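Local coordinates for intracellular serine protease (Bacillus licheniformis, PDB 4ZOQ), which is a lanthipeptide protease of the subtilisin-like S8 family and probably cuts peptide chains as a serine endopeptidase, at residues 46-51 / 132-137; 221-226 / 280-285; 86-91 / 249-254; 212-217 / 273-278. All blocks are in the same frame, centred on the assembly; numbering follows the deposited sequence.

Overall arrangement
The four contacts lie within one subtilisin-like domain, interactions 1 and 2 nearest its centre, and their centres are about 11 to 19 Å apart. Interaction 1 pairs two neighbouring parallel strands of the central sheet. Interaction 2 sets helix 275-297 against 221-226, an outermost strand of that sheet. Interaction 4 lies about 11 Å from it, at the start of the same helix. Interaction 3 joins the start of helix 86-97 to a loop after strand 246-249. Along the chain 3 alternates with all the others and 2 with 4; 1 closes before 2 and 4 open. The predicted charge relay residues Asp51, His86 and Ser276 come from interactions 1, 3 and 4, so distant sequence parts meet.

Interaction 1 (46-51 / 132-137); sequences KVALID and EVINIS
Ile50 lays its CD1 over the branch methyl of Ile134, with CD1 to CG2 at 3.7 Å. The same CD1 meets Ile136 CG1, and those two side chains run side by side. These contacts join strands 46-51 and 133-136, parallel neighbours in the central sheet of the subtilisin-like fold. Ala48 shares this face and rests on Ile134 CG1. On the other face Val47 CG2 meets Val133 CB at 4.0 Å, and helices 86-97 and 275-297 pack over this side.

The backbones pair in register. Ala48 N gives a straight bond to Val133 O (2.8 Å), and Asn135 N gives one to Ala48 O (2.9 Å). Ile50 N continues the series to Asn135 O. At the start of the strands the bonds to Lys46 O are weak, and a side chain adds one to Lys46 N. Glu132 bends at chi2 (96°) to bring OE1 there. The bond from Lys46 N to Glu132 OE1 is 3.0 Å long and nearly linear, at 175°. It uses the syn side of the carboxylate but lies 31° out of its plane. OE2 makes a salt bridge to Arg294. With an alanine in place of Glu132, Lys46 N would probably lose this acceptor and Arg294 its charged partner.

At the far end the strands open toward the active site. Asp51, a predicted charge relay residue, is probably hydrogen-bonded to His86 through OD1. Ser137 OG bonds the backbone oxygen of Ser276. A water joins the strand ends: it lies 2.7 Å from Asp51 OD2 and accepts from Ser137 N at 3.1 Å.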
loop_
_atom_site.group_PDB
_atom_site.type_symbol
_atom_site.label_atom_id
_atom_site.label_comp_id
_atom_site.label_asym_id
_atom_site.label_seq_id
_atom_site.Cartn_x
_atom_site.Cartn_y
_atom_site.Cartn_z
ATOM N N LYS B 46 10.677 -8.727 -4.589
ATOM C CA LYS B 46 10.704 -7.617 -3.630
ATOM C C LYS B 46 9.377 -6.845 -3.643
ATOM O O LYS B 46 8.868 -6.459 -4.713
ATOM C CB LYS B 46 11.870 -6.650 -3.941
ATOM C CG LYS B 46 13.252 -7.259 -3.747
ATOM C CD LYS B 46 14.365 -6.213 -3.824
ATOM C CE LYS B 46 14.581 -5.699 -5.238
ATOM N NZ LYS B 46 15.594 -4.590 -5.210
ATOM N N VAL B 47 8.834 -6.620 -2.454
ATOM C CA VAL B 47 7.616 -5.836 -2.278
ATOM C C VAL B 47 7.985 -4.507 -1.633
ATOM O O VAL B 47 8.595 -4.476 -0.559
ATOM C CB VAL B 47 6.563 -6.584 -1.410
ATOM C CG1 VAL B 47 5.347 -5.714 -1.142
ATOM C CG2 VAL B 47 6.161 -7.917 -2.066
ATOM N N ALA B 48 7.646 -3.413 -2.305
ATOM C CA ALA B 48 7.918 -2.082 -1.784
ATOM C C ALA B 48 6.812 -1.647 -0.823
ATOM O O ALA B 48 5.630 -1.705 -1.140
ATOM C CB ALA B 48 8.069 -1.096 -2.903
ATOM N N LEU B 49 7.223 -1.248 0.367
ATOM C CA LEU B 49 6.326 -0.836 1.423
ATOM C C LEU B 49 6.294 0.683 1.549
ATOM O O LEU B 49 7.112 1.249 2.275
ATOM C CB LEU B 49 6.783 -1.437 2.745
ATOM C CG LEU B 49 5.830 -1.169 3.912
ATOM C CD1 LEU B 49 4.746 -2.220 3.971
ATOM C CD2 LEU B 49 6.587 -1.055 5.245
ATOM N N ILE B 50 5.382 1.349 0.841
ATOM C CA ILE B 50 5.305 2.814 0.913
ATOM C C ILE B 50 4.423 3.192 2.088
ATOM O O ILE B 50 3.203 3.245 1.972
ATOM C CB ILE B 50 4.748 3.434 -0.386
ATOM C CG1 ILE B 50 5.633 3.045 -1.557
ATOM C CG2 ILE B 50 4.653 4.930 -0.273
ATOM C CD1 ILE B 50 5.268 3.640 -2.797
ATOM N N ASP B 51 5.043 3.500 3.218
ATOM C CA ASP B 51 4.296 3.574 4.451
ATOM C C ASP B 51 5.059 4.458 5.423
ATOM O O ASP B 51 5.749 5.387 5.000
ATOM C CB ASP B 51 4.083 2.172 5.039
ATOM C CG ASP B 51 2.705 1.998 5.706
ATOM O OD1 ASP B 51 2.401 2.717 6.691
ATOM O OD2 ASP B 51 1.960 1.087 5.298
ATOM N N GLU B 132 8.911 -5.827 -7.832
ATOM C CA GLU B 132 7.850 -6.329 -8.700
ATOM C C GLU B 132 6.451 -5.977 -8.196
ATOM O O GLU B 132 5.491 -5.977 -8.973
ATOM C CB GLU B 132 7.963 -7.842 -8.880
ATOM C CG GLU B 132 9.211 -8.348 -9.582
ATOM C CD GLU B 132 10.331 -8.782 -8.629
ATOM O OE1 GLU B 132 10.544 -8.163 -7.537
ATOM O OE2 GLU B 132 10.949 -9.821 -8.964
ATOM N N VAL B 133 6.346 -5.685 -6.901
ATOM C CA VAL B 133 5.082 -5.304 -6.273
ATOM C C VAL B 133 5.226 -4.065 -5.358
ATOM O O VAL B 133 6.198 -3.936 -4.604
ATOM C CB VAL B 133 4.484 -6.456 -5.442
ATOM C CG1 VAL B 133 3.187 -5.994 -4.741
ATOM C CG2 VAL B 133 4.245 -7.684 -6.306
ATOM N N ILE B 134 4.267 -3.143 -5.461
ATOM C CA ILE B 134 4.189 -1.998 -4.563
ATOM C C ILE B 134 2.884 -1.993 -3.751
ATOM O O ILE B 134 1.789 -2.218 -4.263
ATOM C CB ILE B 134 4.323 -0.656 -5.340
ATOM C CG1 ILE B 134 5.692 -0.581 -6.034
ATOM C CG2 ILE B 134 4.113 0.551 -4.416
ATOM C CD1 ILE B 134 5.829 0.561 -7.015
ATOM N N ASN B 135 3.012 -1.753 -2.464
ATOM C CA ASN B 135 1.843 -1.627 -1.623
ATOM C C ASN B 135 1.761 -0.230 -1.035
ATOM O O ASN B 135 2.700 0.207 -0.352
ATOM C CB ASN B 135 1.883 -2.662 -0.503
ATOM C CG ASN B 135 0.650 -2.617 0.350
ATOM O OD1 ASN B 135 -0.350 -3.312 0.091
ATOM N ND2 ASN B 135 0.688 -1.769 1.353
ATOM N N ILE B 136 0.642 0.457 -1.263
ATOM C CA ILE B 136 0.455 1.787 -0.673
ATOM C C ILE B 136 -0.788 1.812 0.239
ATOM O O ILE B 136 -1.907 2.038 -0.221
ATOM C CB ILE B 136 0.319 2.898 -1.765
ATOM C CG1 ILE B 136 1.465 2.842 -2.769
ATOM C CG2 ILE B 136 0.292 4.283 -1.134
ATOM C CD1 ILE B 136 1.230 3.694 -4.021
ATOM N N SER B 137 -0.580 1.587 1.535
ATOM C CA SER B 137 -1.696 1.495 2.481
ATOM C C SER B 137 -2.016 2.854 3.092
ATOM O O SER B 137 -2.056 3.020 4.314
ATOM C CB SER B 137 -1.398 0.475 3.602
ATOM O OG SER B 137 -1.669 -0.856 3.197
HETATM O O HOH W 1 2.051 0.453 2.680
#

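Interaction 2 (221-226 / 280-285); sequences IEFTAP and PQVAGT
The flat amide of Gln281 holds Pro226 O in its own plane, while the Pro226 ring comes up to its oxygen, with Pro226 CG 3.4 Å from Gln281 OE1. The Phe223 ring meets Val282 CG1 obliquely, with CD2 to CG1 at 4.4 Å. These groups join helix 275-297 to strand 221-226, an outermost strand of the central sheet in the subtilisin-like alpha/beta fold. The 280-285 piece of the helix crosses 221-226 at 103°, with these short axes 8.3 Å apart.

Gln281 carries the polar part. CD is anti to CA (chi2 180°), and this extended chain carries the amide out to the end of the strand. Gln281 NE2 donates to Pro226 O at 2.8 Å. The bond is nearly straight, yet the donor stands 55° above the carbonyl plane and so misses the lone pairs. NE2 also bonds Leu277 O, and OE1 accepts from Gln29 NE2. The buried amide is thus held at both ends, which fixes how it is turned.

Beside this grip the packing is apolar. Ala225 points at the helix, and its CB meets Gln281 CB at 4.0 Å and Val282 CG2 at 4.1 Å. A methyl this small probably helps the two backbones approach. Val282 goes on to touch Val202 of the neighbouring strand 200-205.

The helix is kinked at Pro280 and Gln281, whose N atoms lack a bond to the preceding turn. One turn on, Gln281 O accepts from Thr285 twice: Thr285 N and OG1 reach it from opposite faces, OG1 at 2.7 Å.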
loop_
_atom_site.group_PDB
_atom_site.type_symbol
_atom_site.label_atom_id
_atom_site.label_comp_id
_atom_site.label_asym_id
_atom_site.label_seq_id
_atom_site.Cartn_x
_atom_site.Cartn_y
_atom_site.Cartn_z
ATOM N N ILE B 221 -13.089 -0.362 -6.787
ATOM C CA ILE B 221 -12.724 -1.507 -5.956
ATOM C C ILE B 221 -12.491 -2.721 -6.854
ATOM O O ILE B 221 -13.365 -3.055 -7.668
ATOM C CB ILE B 221 -13.801 -1.896 -4.971
ATOM C CG1 ILE B 221 -14.306 -0.712 -4.146
ATOM C CG2 ILE B 221 -13.296 -3.058 -4.089
ATOM C CD1 ILE B 221 -13.331 -0.128 -3.205
ATOM N N GLU B 222 -11.329 -3.361 -6.738
ATOM C CA GLU B 222 -11.043 -4.527 -7.564
ATOM C C GLU B 222 -11.042 -5.810 -6.788
ATOM O O GLU B 222 -11.420 -6.864 -7.316
ATOM C CB GLU B 222 -9.693 -4.414 -8.268
ATOM C CG GLU B 222 -9.724 -3.450 -9.399
ATOM C CD GLU B 222 -8.609 -3.685 -10.362
ATOM O OE1 GLU B 222 -8.487 -4.843 -10.816
ATOM O OE2 GLU B 222 -7.845 -2.732 -10.633
ATOM N N PHE B 223 -10.569 -5.722 -5.550
ATOM C CA PHE B 223 -10.504 -6.879 -4.694
ATOM C C PHE B 223 -10.813 -6.496 -3.265
ATOM O O PHE B 223 -10.824 -5.338 -2.878
ATOM C CB PHE B 223 -9.141 -7.541 -4.710
ATOM C CG PHE B 223 -8.719 -8.057 -6.033
ATOM C CD1 PHE B 223 -9.265 -9.224 -6.545
ATOM C CD2 PHE B 223 -7.709 -7.405 -6.747
ATOM C CE1 PHE B 223 -8.849 -9.713 -7.752
ATOM C CE2 PHE B 223 -7.284 -7.890 -7.953
ATOM C CZ PHE B 223 -7.854 -9.049 -8.470
ATOM N N THR B 224 -10.986 -7.538 -2.486
ATOM C CA THR B 224 -11.232 -7.443 -1.085
ATOM C C THR B 224 -10.297 -8.411 -0.345
ATOM O O THR B 224 -9.783 -9.377 -0.937
ATOM C CB THR B 224 -12.755 -7.704 -0.889
ATOM O OG1 THR B 224 -13.427 -6.464 -0.619
ATOM C CG2 THR B 224 -13.037 -8.674 0.133
ATOM N N ALA B 225 -10.004 -8.121 0.920
ATOM C CA ALA B 225 -9.258 -9.068 1.747
ATOM C C ALA B 225 -9.700 -8.921 3.212
ATOM O O ALA B 225 -10.247 -7.882 3.598
ATOM C CB ALA B 225 -7.751 -8.867 1.593
ATOM N N PRO B 226 -9.511 -9.981 4.016
ATOM C CA PRO B 226 -10.004 -9.885 5.399
ATOM C C PRO B 226 -9.227 -8.903 6.297
ATOM O O PRO B 226 -8.160 -9.213 6.826
ATOM C CB PRO B 226 -9.866 -11.330 5.913
ATOM C CG PRO B 226 -8.897 -12.005 4.999
ATOM C CD PRO B 226 -9.089 -11.354 3.666
ATOM N N PRO B 280 -2.191 -5.101 1.702
ATOM C CA PRO B 280 -0.954 -5.892 1.704
ATOM C C PRO B 280 -1.151 -7.420 1.646
ATOM O O PRO B 280 -0.227 -8.129 1.200
ATOM C CB PRO B 280 -0.282 -5.500 3.028
ATOM C CG PRO B 280 -1.352 -4.902 3.864
ATOM C CD PRO B 280 -2.288 -4.247 2.896
ATOM N N GLN B 281 -2.335 -7.908 2.037
ATOM C CA GLN B 281 -2.640 -9.320 1.905
ATOM C C GLN B 281 -2.692 -9.698 0.431
ATOM O O GLN B 281 -2.252 -10.768 0.046
ATOM C CB GLN B 281 -3.942 -9.678 2.602
ATOM C CG GLN B 281 -3.857 -9.589 4.102
ATOM C CD GLN B 281 -5.167 -9.943 4.772
ATOM O OE1 GLN B 281 -5.710 -11.042 4.553
ATOM N NE2 GLN B 281 -5.699 -9.017 5.586
ATOM N N VAL B 282 -3.249 -8.815 -0.383
ATOM C CA VAL B 282 -3.270 -8.988 -1.821
ATOM C C VAL B 282 -1.862 -8.793 -2.413
ATOM O O VAL B 282 -1.439 -9.540 -3.293
ATOM C CB VAL B 282 -4.282 -8.001 -2.480
ATOM C CG1 VAL B 282 -4.387 -8.239 -4.001
ATOM C CG2 VAL B 282 -5.634 -8.136 -1.815
ATOM N N ALA B 283 -1.137 -7.788 -1.930
ATOM C CA ALA B 283 0.225 -7.591 -2.390
ATOM C C ALA B 283 1.066 -8.836 -2.050
ATOM O O ALA B 283 1.820 -9.337 -2.909
ATOM C CB ALA B 283 0.829 -6.341 -1.777
ATOM N N GLY B 284 0.893 -9.351 -0.822
ATOM C CA GLY B 284 1.572 -10.558 -0.379
ATOM C C GLY B 284 1.214 -11.742 -1.256
ATOM O O GLY B 284 2.091 -12.514 -1.664
ATOM N N THR B 285 -0.070 -11.849 -1.590
ATOM C CA THR B 285 -0.529 -12.911 -2.479
ATOM C C THR B 285 0.089 -12.752 -3.877
ATOM O O THR B 285 0.507 -13.740 -4.497
ATOM C CB THR B 285 -2.063 -12.938 -2.619
ATOM O OG1 THR B 285 -2.676 -13.074 -1.322
ATOM C CG2 THR B 285 -2.487 -14.121 -3.513
#

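Interaction 3 (86-91 / 249-254); sequences HGTQTA and TYPKGK
Gln89, on the first turns of helix 86-97, comes closest to the other segment through Thr249, with their CA atoms 5.1 Å apart. Thr249 is the last residue of strand 246-249. Beyond it the chain is irregular and folds into a type I turn from Pro251 to Lys254. Thr249 O faces the helix and meets Gln89 CA in a CA-H...O contact of 3.2 Å. A water bridges the backbones, donating to Gln89 O and accepting from Thr249 N.

Thr249 OG1 donates to Thr88 O at 2.9 Å, tilted 33° from the carbonyl plane. Its position between the backbone N and carbonyl carbon (chi1 46°) turns it to the helix. Thr88 CB sits 4.0 Å from Pro251 CD, while its OG1 bonds Asp82. Gln89 runs alongside Tyr250. Gln89 CG lies in plane at the ring edge, 3.8 Å from Tyr250 CD1. The amide plane is turned 68° from the ring, and NE2 bonds Thr248 OG1. Pro251 CD lies over one face of the Tyr250 ring.

Replacing Gln89 by alanine would probably leave Thr248 OG1 without its amide partner and open a gap at the Tyr250 edge.

Helix 86-97 begins with His86, the predicted charge relay histidine; a helix starting at this histidine is a hallmark of the subtilase active site.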
loop_
_atom_site.group_PDB
_atom_site.type_symbol
_atom_site.label_atom_id
_atom_site.label_comp_id
_atom_site.label_asym_id
_atom_site.label_seq_id
_atom_site.Cartn_x
_atom_site.Cartn_y
_atom_site.Cartn_z
ATOM N N HIS B 86 2.379 2.032 11.840
ATOM C CA HIS B 86 1.508 1.762 10.721
ATOM C C HIS B 86 2.161 0.903 9.639
ATOM O O HIS B 86 1.536 -0.018 9.125
ATOM C CB HIS B 86 1.042 3.089 10.132
ATOM C CG HIS B 86 -0.037 2.951 9.110
ATOM N ND1 HIS B 86 0.226 2.873 7.756
ATOM C CD2 HIS B 86 -1.386 2.925 9.234
ATOM C CE1 HIS B 86 -0.913 2.773 7.094
ATOM N NE2 HIS B 86 -1.906 2.807 7.966
ATOM N N GLY B 87 3.408 1.209 9.285
ATOM C CA GLY B 87 4.110 0.472 8.248
ATOM C C GLY B 87 4.446 -0.944 8.669
ATOM O O GLY B 87 4.492 -1.853 7.845
ATOM N N THR B 88 4.732 -1.108 9.955
ATOM C CA THR B 88 4.993 -2.410 10.569
ATOM C C THR B 88 3.752 -3.285 10.589
ATOM O O THR B 88 3.840 -4.494 10.415
ATOM C CB THR B 88 5.542 -2.249 11.989
ATOM O OG1 THR B 88 6.763 -1.510 11.908
ATOM C CG2 THR B 88 5.833 -3.593 12.626
ATOM N N GLN B 89 2.593 -2.685 10.818
ATOM C CA GLN B 89 1.373 -3.476 10.744
ATOM C C GLN B 89 1.141 -3.934 9.286
ATOM O O GLN B 89 0.862 -5.112 9.031
ATOM C CB GLN B 89 0.182 -2.674 11.262
ATOM C CG GLN B 89 0.359 -2.258 12.712
ATOM C CD GLN B 89 -0.833 -1.491 13.254
ATOM O OE1 GLN B 89 -1.066 -0.342 12.883
ATOM N NE2 GLN B 89 -1.609 -2.139 14.120
ATOM N N THR B 90 1.324 -3.018 8.336
ATOM C CA THR B 90 1.173 -3.337 6.920
ATOM C C THR B 90 2.175 -4.433 6.506
ATOM O O THR B 90 1.803 -5.439 5.892
ATOM C CB THR B 90 1.346 -2.083 6.061
ATOM O OG1 THR B 90 0.415 -1.083 6.500
ATOM C CG2 THR B 90 1.122 -2.379 4.598
ATOM N N ALA B 91 3.425 -4.275 6.917
ATOM C CA ALA B 91 4.468 -5.259 6.603
ATOM C C ALA B 91 4.105 -6.691 7.042
ATOM O O ALA B 91 4.363 -7.661 6.330
ATOM C CB ALA B 91 5.780 -4.830 7.258
ATOM N N THR B 249 1.614 -7.374 13.305
ATOM C CA THR B 249 2.920 -7.150 13.900
ATOM C C THR B 249 2.996 -5.671 14.216
ATOM O O THR B 249 2.626 -4.817 13.410
ATOM C CB THR B 249 4.068 -7.587 12.991
ATOM O OG1 THR B 249 3.826 -7.092 11.674
ATOM C CG2 THR B 249 4.153 -9.102 12.913
ATOM N N TYR B 250 3.470 -5.384 15.418
ATOM C CA TYR B 250 3.513 -4.026 15.938
ATOM C C TYR B 250 4.939 -3.822 16.463
ATOM O O TYR B 250 5.566 -4.804 16.898
ATOM C CB TYR B 250 2.444 -3.855 17.016
ATOM C CG TYR B 250 2.039 -2.422 17.288
ATOM C CD1 TYR B 250 1.394 -1.658 16.309
ATOM C CD2 TYR B 250 2.245 -1.854 18.543
ATOM C CE1 TYR B 250 1.010 -0.350 16.556
ATOM C CE2 TYR B 250 1.859 -0.554 18.808
ATOM C CZ TYR B 250 1.239 0.191 17.811
ATOM O OH TYR B 250 0.861 1.471 18.081
ATOM N N PRO B 251 5.489 -2.592 16.332
ATOM C CA PRO B 251 6.892 -2.365 16.718
ATOM C C PRO B 251 7.174 -2.906 18.123
ATOM O O PRO B 251 6.503 -2.552 19.086
ATOM C CB PRO B 251 7.032 -0.848 16.658
ATOM C CG PRO B 251 6.009 -0.410 15.649
ATOM C CD PRO B 251 4.843 -1.348 15.860
ATOM N N LYS B 252 8.145 -3.801 18.221
ATOM C CA LYS B 252 8.309 -4.578 19.434
ATOM C C LYS B 252 8.655 -3.690 20.637
ATOM O O LYS B 252 8.306 -4.006 21.774
ATOM C CB LYS B 252 9.379 -5.647 19.232
ATOM C CG LYS B 252 10.707 -5.271 19.821
ATOM C CD LYS B 252 11.862 -6.102 19.295
ATOM C CE LYS B 252 12.311 -5.626 17.934
ATOM N NZ LYS B 252 13.357 -6.556 17.439
ATOM N N GLY B 253 9.312 -2.565 20.395
ATOM C CA GLY B 253 9.684 -1.704 21.497
ATOM C C GLY B 253 8.644 -0.649 21.789
ATOM O O GLY B 253 8.917 0.303 22.512
ATOM N N LYS B 254 7.445 -0.818 21.240
ATOM C CA LYS B 254 6.383 0.164 21.407
ATOM C C LYS B 254 5.290 -0.487 22.239
ATOM O O LYS B 254 5.045 -1.673 22.087
ATOM C CB LYS B 254 5.883 0.639 20.033
ATOM C CG LYS B 254 5.026 1.892 20.056
ATOM C CD LYS B 254 4.390 2.206 18.704
ATOM C CE LYS B 254 3.396 3.371 18.829
ATOM N NZ LYS B 254 4.037 4.690 18.597
HETATM O O HOH W 2 0.529 -7.416 10.499
#

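Interaction 4 (212-217 / 273-278); sequences SPYSNQ and YGTSLA
The rings of Tyr214 and Tyr273 pass one another, heading opposite ways. Their ring centroids are 5.0 Å apart and the planes are inclined by 36°. The nearest atoms, Tyr214 CE2 and Tyr273 CD1, are a close 3.2 Å apart. The tyrosine ring of Tyr214 also passes along the backbone of the second segment. Tyr214 CZ lies 3.6 Å from Gly274 CA, and Tyr214 CE1 is 3.7 Å from Thr275 N. Next to it, Thr275 CG2 packs 3.8 Å from Ser215 OG.

Tyr214 CG stands between its own N and carbonyl carbon (chi1 57°), which sends the ring across to this backbone. The backbone is the Gly-Thr-Ser motif of the subtilases, which opens helix 275-297 and carries Ser276, the predicted nucleophile of the charge relay system.

A second shell sets these groups. Ser212 CB lies over one face of the Tyr214 ring. Residues 212-215 form a type I turn, closed by Ser215 N to Ser212 O at 3.0 Å. Ser204 bonds both Tyr214 OH and Ser215 OG, tying the loop to strand 200-205. Thr275 OG1 bonds Asn175 OD1 and Gly174 N. At the helix start, Leu277 N bonds Gly274 O at 2.9 Å.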
loop_
_atom_site.group_PDB
_atom_site.type_symbol
_atom_site.label_atom_id
_atom_site.label_comp_id
_atom_site.label_asym_id
_atom_site.label_seq_id
_atom_site.Cartn_x
_atom_site.Cartn_y
_atom_site.Cartn_z
ATOM N N SER B 212 -16.540 -5.032 5.460
ATOM C CA SER B 212 -16.307 -4.254 6.674
ATOM C C SER B 212 -17.094 -2.968 6.490
ATOM O O SER B 212 -17.099 -2.412 5.395
ATOM C CB SER B 212 -14.825 -3.960 6.891
ATOM O OG SER B 212 -14.043 -5.152 7.025
ATOM N N PRO B 213 -17.788 -2.518 7.536
ATOM C CA PRO B 213 -18.642 -1.319 7.446
ATOM C C PRO B 213 -17.895 -0.059 7.010
ATOM O O PRO B 213 -18.487 0.817 6.385
ATOM C CB PRO B 213 -19.178 -1.151 8.879
ATOM C CG PRO B 213 -19.059 -2.532 9.510
ATOM C CD PRO B 213 -17.867 -3.181 8.854
ATOM N N TYR B 214 -16.621 0.043 7.357
ATOM C CA TYR B 214 -15.832 1.232 7.046
ATOM C C TYR B 214 -15.314 1.197 5.615
ATOM O O TYR B 214 -14.835 2.185 5.087
ATOM C CB TYR B 214 -14.668 1.358 8.017
ATOM C CG TYR B 214 -13.787 0.135 8.010
ATOM C CD1 TYR B 214 -12.864 -0.057 7.003
ATOM C CD2 TYR B 214 -13.865 -0.833 9.029
ATOM C CE1 TYR B 214 -12.064 -1.179 6.955
ATOM C CE2 TYR B 214 -13.032 -1.970 9.006
ATOM C CZ TYR B 214 -12.132 -2.124 7.946
ATOM O OH TYR B 214 -11.292 -3.205 7.834
ATOM N N SER B 215 -15.387 0.044 4.987
ATOM C CA SER B 215 -14.709 -0.106 3.710
ATOM C C SER B 215 -15.345 0.748 2.587
ATOM O O SER B 215 -16.520 0.615 2.287
ATOM C CB SER B 215 -14.686 -1.578 3.337
ATOM O OG SER B 215 -13.853 -1.814 2.237
ATOM N N ASN B 216 -14.560 1.637 1.996
ATOM C CA ASN B 216 -15.004 2.414 0.847
ATOM C C ASN B 216 -15.416 1.494 -0.295
ATOM O O ASN B 216 -14.788 0.454 -0.521
ATOM C CB ASN B 216 -13.897 3.387 0.361
ATOM C CG ASN B 216 -13.760 4.624 1.246
ATOM O OD1 ASN B 216 -14.650 4.955 2.032
ATOM N ND2 ASN B 216 -12.649 5.314 1.109
ATOM N N GLN B 217 -16.453 1.908 -1.017
ATOM C CA GLN B 217 -17.044 1.128 -2.094
ATOM C C GLN B 217 -17.019 1.967 -3.348
ATOM O O GLN B 217 -16.922 3.182 -3.263
ATOM C CB GLN B 217 -18.488 0.731 -1.727
ATOM C CG GLN B 217 -18.558 -0.028 -0.408
ATOM C CD GLN B 217 -19.968 -0.477 -0.007
ATOM O OE1 GLN B 217 -20.924 -0.314 -0.757
ATOM N NE2 GLN B 217 -20.080 -1.093 1.168
ATOM N N TYR B 273 -7.596 -3.324 12.587
ATOM C CA TYR B 273 -8.477 -3.506 11.433
ATOM C C TYR B 273 -8.184 -2.434 10.372
ATOM O O TYR B 273 -7.590 -1.413 10.682
ATOM C CB TYR B 273 -9.950 -3.478 11.878
ATOM C CG TYR B 273 -10.474 -2.096 12.235
ATOM C CD1 TYR B 273 -10.852 -1.184 11.255
ATOM C CD2 TYR B 273 -10.573 -1.698 13.574
ATOM C CE1 TYR B 273 -11.324 0.093 11.587
ATOM C CE2 TYR B 273 -11.051 -0.426 13.924
ATOM C CZ TYR B 273 -11.424 0.466 12.921
ATOM O OH TYR B 273 -11.908 1.717 13.257
ATOM N N GLY B 274 -8.667 -2.636 9.150
ATOM C CA GLY B 274 -8.612 -1.605 8.130
ATOM C C GLY B 274 -8.223 -2.075 6.731
ATOM O O GLY B 274 -7.625 -3.181 6.547
ATOM N N THR B 275 -8.606 -1.261 5.738
ATOM C CA THR B 275 -8.212 -1.506 4.354
ATOM C C THR B 275 -6.682 -1.448 4.239
ATOM O O THR B 275 -6.081 -2.060 3.348
ATOM C CB THR B 275 -8.841 -0.502 3.331
ATOM O OG1 THR B 275 -8.553 0.840 3.723
ATOM C CG2 THR B 275 -10.358 -0.670 3.213
ATOM N N SER B 276 -6.031 -0.737 5.145
ATOM C CA SER B 276 -4.570 -0.695 5.086
ATOM C C SER B 276 -3.968 -2.058 5.416
ATOM O O SER B 276 -2.804 -2.320 5.181
ATOM C CB SER B 276 -4.029 0.354 6.053
ATOM O OG SER B 276 -4.211 -0.053 7.400
ATOM N N LEU B 277 -4.803 -2.924 5.969
ATOM C CA LEU B 277 -4.416 -4.266 6.315
ATOM C C LEU B 277 -4.930 -5.253 5.269
ATOM O O LEU B 277 -4.494 -6.396 5.226
ATOM C CB LEU B 277 -4.955 -4.622 7.696
ATOM C CG LEU B 277 -4.492 -3.669 8.800
ATOM C CD1 LEU B 277 -5.077 -4.087 10.135
ATOM C CD2 LEU B 277 -2.952 -3.551 8.863
ATOM N N ALA B 278 -5.838 -4.804 4.412
ATOM C CA ALA B 278 -6.349 -5.684 3.383
ATOM C C ALA B 278 -5.454 -5.647 2.187
ATOM O O ALA B 278 -5.101 -6.704 1.659
ATOM C CB ALA B 278 -7.776 -5.321 2.995
#